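Long-range contact in SusD superfamily protein (PDB 3OTN), which probably binds carbohydrate or other nutrients at the outer membrane in the manner of SusD proteins: residues Trp40-Ile45 with Ser76-Asp81. Residues are numbered along the deposited sequence; the frame is centred on the assembly and turned at random.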
ATOM      1  N   TRP A  40     -16.749   7.139 -11.217  1.00 47.42           N
ATOM      2  CA  TRP A  40     -17.465   5.936 -10.853  1.00 49.08           C
ATOM      3  C   TRP A  40     -16.462   4.870 -10.590  1.00 41.70           C
ATOM      4  O   TRP A  40     -15.646   4.541 -11.457  1.00 41.97           O
ATOM      5  CB  TRP A  40     -18.392   5.459 -11.968  1.00 53.87           C
ATOM      6  CG  TRP A  40     -19.407   4.410 -11.541  1.00 59.55           C
ATOM      7  CD1 TRP A  40     -20.352   4.478 -10.519  1.00 63.44           C
ATOM      8  CD2 TRP A  40     -19.567   3.135 -12.144  1.00 60.96           C
ATOM      9  NE1 TRP A  40     -21.076   3.304 -10.472  1.00 66.46           N
ATOM     10  CE2 TRP A  40     -20.615   2.464 -11.458  1.00 66.75           C
ATOM     11  CE3 TRP A  40     -18.923   2.486 -13.195  1.00 56.22           C
ATOM     12  CZ2 TRP A  40     -21.023   1.174 -11.807  1.00 66.47           C
ATOM     13  CZ3 TRP A  40     -19.311   1.222 -13.536  1.00 61.37           C
ATOM     14  CH2 TRP A  40     -20.359   0.572 -12.853  1.00 65.78           C
ATOM     15  N   GLY A  41     -16.523   4.315  -9.387  1.00 35.62           N
ATOM     16  CA  GLY A  41     -15.567   3.297  -9.012  1.00 29.48           C
ATOM     17  C   GLY A  41     -14.143   3.812  -8.999  1.00 22.36           C
ATOM     18  O   GLY A  41     -13.249   3.070  -9.275  1.00 23.77           O
ATOM     19  N   CYS A  42     -13.940   5.084  -8.659  1.00 21.99           N
ATOM     20  CA  CYS A  42     -12.583   5.676  -8.564  1.00 20.33           C
ATOM     21  C   CYS A  42     -12.163   5.696  -7.091  1.00 17.35           C
ATOM     22  O   CYS A  42     -12.935   6.054  -6.210  1.00 17.09           O
ATOM     23  CB  CYS A  42     -12.571   7.110  -9.126  1.00 23.21           C
ATOM     24  SG  CYS A  42     -12.854   7.153 -10.919  1.00 26.69           S
ATOM     25  N   ASN A  43     -10.930   5.329  -6.839  1.00 15.96           N
ATOM     26  CA  ASN A  43     -10.409   5.197  -5.474  1.00 16.32           C
ATOM     27  C   ASN A  43      -8.939   5.423  -5.572  1.00 16.46           C
ATOM     28  O   ASN A  43      -8.341   5.032  -6.578  1.00 16.21           O
ATOM     29  CB  ASN A  43     -10.738   3.799  -4.940  1.00 14.27           C
ATOM     30  CG  ASN A  43     -10.293   3.583  -3.471  1.00 20.10           C
ATOM     31  OD1 ASN A  43      -9.113   3.624  -3.159  1.00 17.26           O
ATOM     32  ND2 ASN A  43     -11.264   3.354  -2.569  1.00 16.60           N
ATOM     33  N   THR A  44      -8.361   6.012  -4.516  1.00 18.57           N
ATOM     34  CA  THR A  44      -6.943   6.317  -4.448  1.00 16.93           C
ATOM     35  C   THR A  44      -6.045   5.092  -4.693  1.00 19.21           C
ATOM     36  O   THR A  44      -4.925   5.240  -5.235  1.00 18.16           O
ATOM     37  CB  THR A  44      -6.551   6.989  -3.110  1.00 17.04           C
ATOM     38  OG1 THR A  44      -7.125   6.232  -2.027  1.00 16.41           O
ATOM     39  CG2 THR A  44      -7.012   8.442  -3.066  1.00 14.77           C
ATOM     40  N   ILE A  45      -6.512   3.901  -4.312  1.00 17.29           N
ATOM     41  CA  ILE A  45      -5.716   2.683  -4.516  1.00 16.69           C
ATOM     42  C   ILE A  45      -5.413   2.373  -5.969  1.00 18.22           C
ATOM     43  O   ILE A  45      -4.427   1.688  -6.261  1.00 19.85           O
ATOM     44  CB  ILE A  45      -6.314   1.404  -3.874  1.00 17.00           C
ATOM     45  CG1 ILE A  45      -7.597   0.925  -4.580  1.00 18.01           C
ATOM     46  CG2 ILE A  45      -6.496   1.589  -2.354  1.00 16.35           C
ATOM     47  CD1 ILE A  45      -8.118  -0.416  -3.990  1.00 17.65           C
ATOM     48  N   SER A  76      -4.596  14.004 -14.865  1.00 21.59           N
ATOM     49  CA  SER A  76      -5.081  12.635 -14.549  1.00 22.98           C
ATOM     50  C   SER A  76      -5.720  12.529 -13.155  1.00 21.68           C
ATOM     51  O   SER A  76      -5.481  13.334 -12.258  1.00 22.77           O
ATOM     52  CB  SER A  76      -3.965  11.618 -14.732  1.00 23.51           C
ATOM     53  OG  SER A  76      -3.641  11.528 -16.135  1.00 24.90           O
ATOM     54  N   LEU A  77      -6.578  11.544 -12.996  1.00 22.53           N
ATOM     55  CA  LEU A  77      -7.210  11.275 -11.724  1.00 21.81           C
ATOM     56  C   LEU A  77      -6.235  10.814 -10.643  1.00 22.39           C
ATOM     57  O   LEU A  77      -5.080  10.437 -10.915  1.00 22.05           O
ATOM     58  CB  LEU A  77      -8.323  10.234 -11.923  1.00 22.07           C
ATOM     59  CG  LEU A  77      -9.490  10.619 -12.839  1.00 25.71           C
ATOM     60  CD1 LEU A  77     -10.459   9.471 -12.966  1.00 33.98           C
ATOM     61  CD2 LEU A  77     -10.187  11.885 -12.327  1.00 24.21           C
ATOM     62  N   TYR A  78      -6.729  10.841  -9.404  1.00 22.67           N
ATOM     63  CA  TYR A  78      -6.060  10.328  -8.194  1.00 19.40           C
ATOM     64  C   TYR A  78      -4.942  11.178  -7.643  1.00 19.06           C
ATOM     65  O   TYR A  78      -4.811  11.298  -6.428  1.00 22.48           O
ATOM     66  CB  TYR A  78      -5.588   8.869  -8.369  1.00 20.56           C
ATOM     67  CG  TYR A  78      -6.560   8.041  -9.154  1.00 16.15           C
ATOM     68  CD1 TYR A  78      -7.865   7.919  -8.722  1.00 21.27           C
ATOM     69  CD2 TYR A  78      -6.209   7.448 -10.376  1.00 21.64           C
ATOM     70  CE1 TYR A  78      -8.803   7.223  -9.445  1.00 22.59           C
ATOM     71  CE2 TYR A  78      -7.172   6.710 -11.130  1.00 20.83           C
ATOM     72  CZ  TYR A  78      -8.471   6.608 -10.637  1.00 24.48           C
ATOM     73  OH  TYR A  78      -9.477   5.920 -11.315  1.00 25.46           O
ATOM     74  N   ILE A  79      -4.082  11.716  -8.512  1.00 20.85           N
ATOM     75  CA  ILE A  79      -2.922  12.449  -8.076  1.00 19.25           C
ATOM     76  C   ILE A  79      -3.300  13.672  -7.185  1.00 20.16           C
ATOM     77  O   ILE A  79      -2.595  13.972  -6.230  1.00 19.26           O
ATOM     78  CB  ILE A  79      -1.961  12.849  -9.252  1.00 23.39           C
ATOM     79  CG1 ILE A  79      -2.667  13.760 -10.266  1.00 21.41           C
ATOM     80  CG2 ILE A  79      -1.349  11.577  -9.933  1.00 17.83           C
ATOM     81  CD1 ILE A  79      -1.812  14.175 -11.423  1.00 17.10           C
ATOM     82  N   GLU A  80      -4.400  14.360  -7.480  1.00 18.98           N
ATOM     83  CA  GLU A  80      -4.848  15.485  -6.644  0.50 19.58           C
ATOM     84  C   GLU A  80      -5.173  15.040  -5.230  1.00 19.41           C
ATOM     85  O   GLU A  80      -4.822  15.712  -4.265  1.00 17.67           O
ATOM     86  CB  GLU A  80      -6.098  16.163  -7.231  0.50 21.14           C
ATOM     87  CG  GLU A  80      -5.774  17.147  -8.281  0.50 15.88           C
ATOM     88  CD  GLU A  80      -6.996  17.683  -8.987  0.50 20.98           C
ATOM     89  OE1 GLU A  80      -7.686  16.903  -9.695  0.50 20.98           O
ATOM     90  OE2 GLU A  80      -7.214  18.900  -8.868  0.50 14.18           O
ATOM     91  N   ASP A  81      -5.876  13.912  -5.123  1.00 17.26           N
ATOM     92  CA  ASP A  81      -6.334  13.390  -3.825  1.00 21.19           C
ATOM     93  C   ASP A  81      -5.132  12.991  -2.973  1.00 20.14           C
ATOM     94  O   ASP A  81      -5.081  13.281  -1.784  1.00 15.53           O
ATOM     95  CB  ASP A  81      -7.259  12.179  -4.036  1.00 19.11           C
ATOM     96  CG  ASP A  81      -8.407  12.496  -4.995  1.00 26.27           C
ATOM     97  OD1 ASP A  81      -9.430  12.991  -4.517  1.00 25.43           O
ATOM     98  OD2 ASP A  81      -8.245  12.335  -6.225  1.00 29.11           O
TER
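The ring of Tyr78 presents its edge to Cys42, whose CB lies near the ring plane, 3.8 Å from Tyr78 CE1, while one face is covered from within its own segment by Leu77 CB, 3.6 Å above the plane over the ring centre. Asn43 O comes in obliquely, 3.6 Å from Tyr78 CD1. Cys42 swings SG away from its carbonyl carbon (chi1 -67°), to 3.6 Å from Tyr78 OH. Leu77 CD1 touches the same Cys42 SG at 3.9 Å. SG lies 5.4 Å from the Tyr78 ring centroid and 72° off the ring normal, an oblique, rather distant sulfur-aromatic contact. Tyr78 OH is hydrogen-bonded to Ser62 O, which ties down the buried polar end of the ring. Replacing Tyr78 by an alanine would remove ring and hydroxyl, which would probably leave Ser62 O without its donor and open a gap beside Cys42. A second contact sets Thr44 CG2 against Asp81 CB at 3.9 Å, the two side chains meeting at a slant; Thr44 OG1 turns to Val32 O and Lys35 N instead. Between the two segments the contact is one of packing, while hydrogen bonds to residues outside them, such as Trp82 NE1 to Thr44 O, hold it in place. Ile45 N points almost straight (176°) at a lone pair of Asn43 OD1, 2.9 Å away, closing an Asx turn. Tyr78 occupies the N-cap position of helix 79-100, and within the SusD-like fold, probably related to TPR proteins, the contact sets the start of that helix against the short, weakly bonded strand about 42-43, whose antiparallel partner 36-37 adds Thr37 against Cys42, Tyr78 and Asp81.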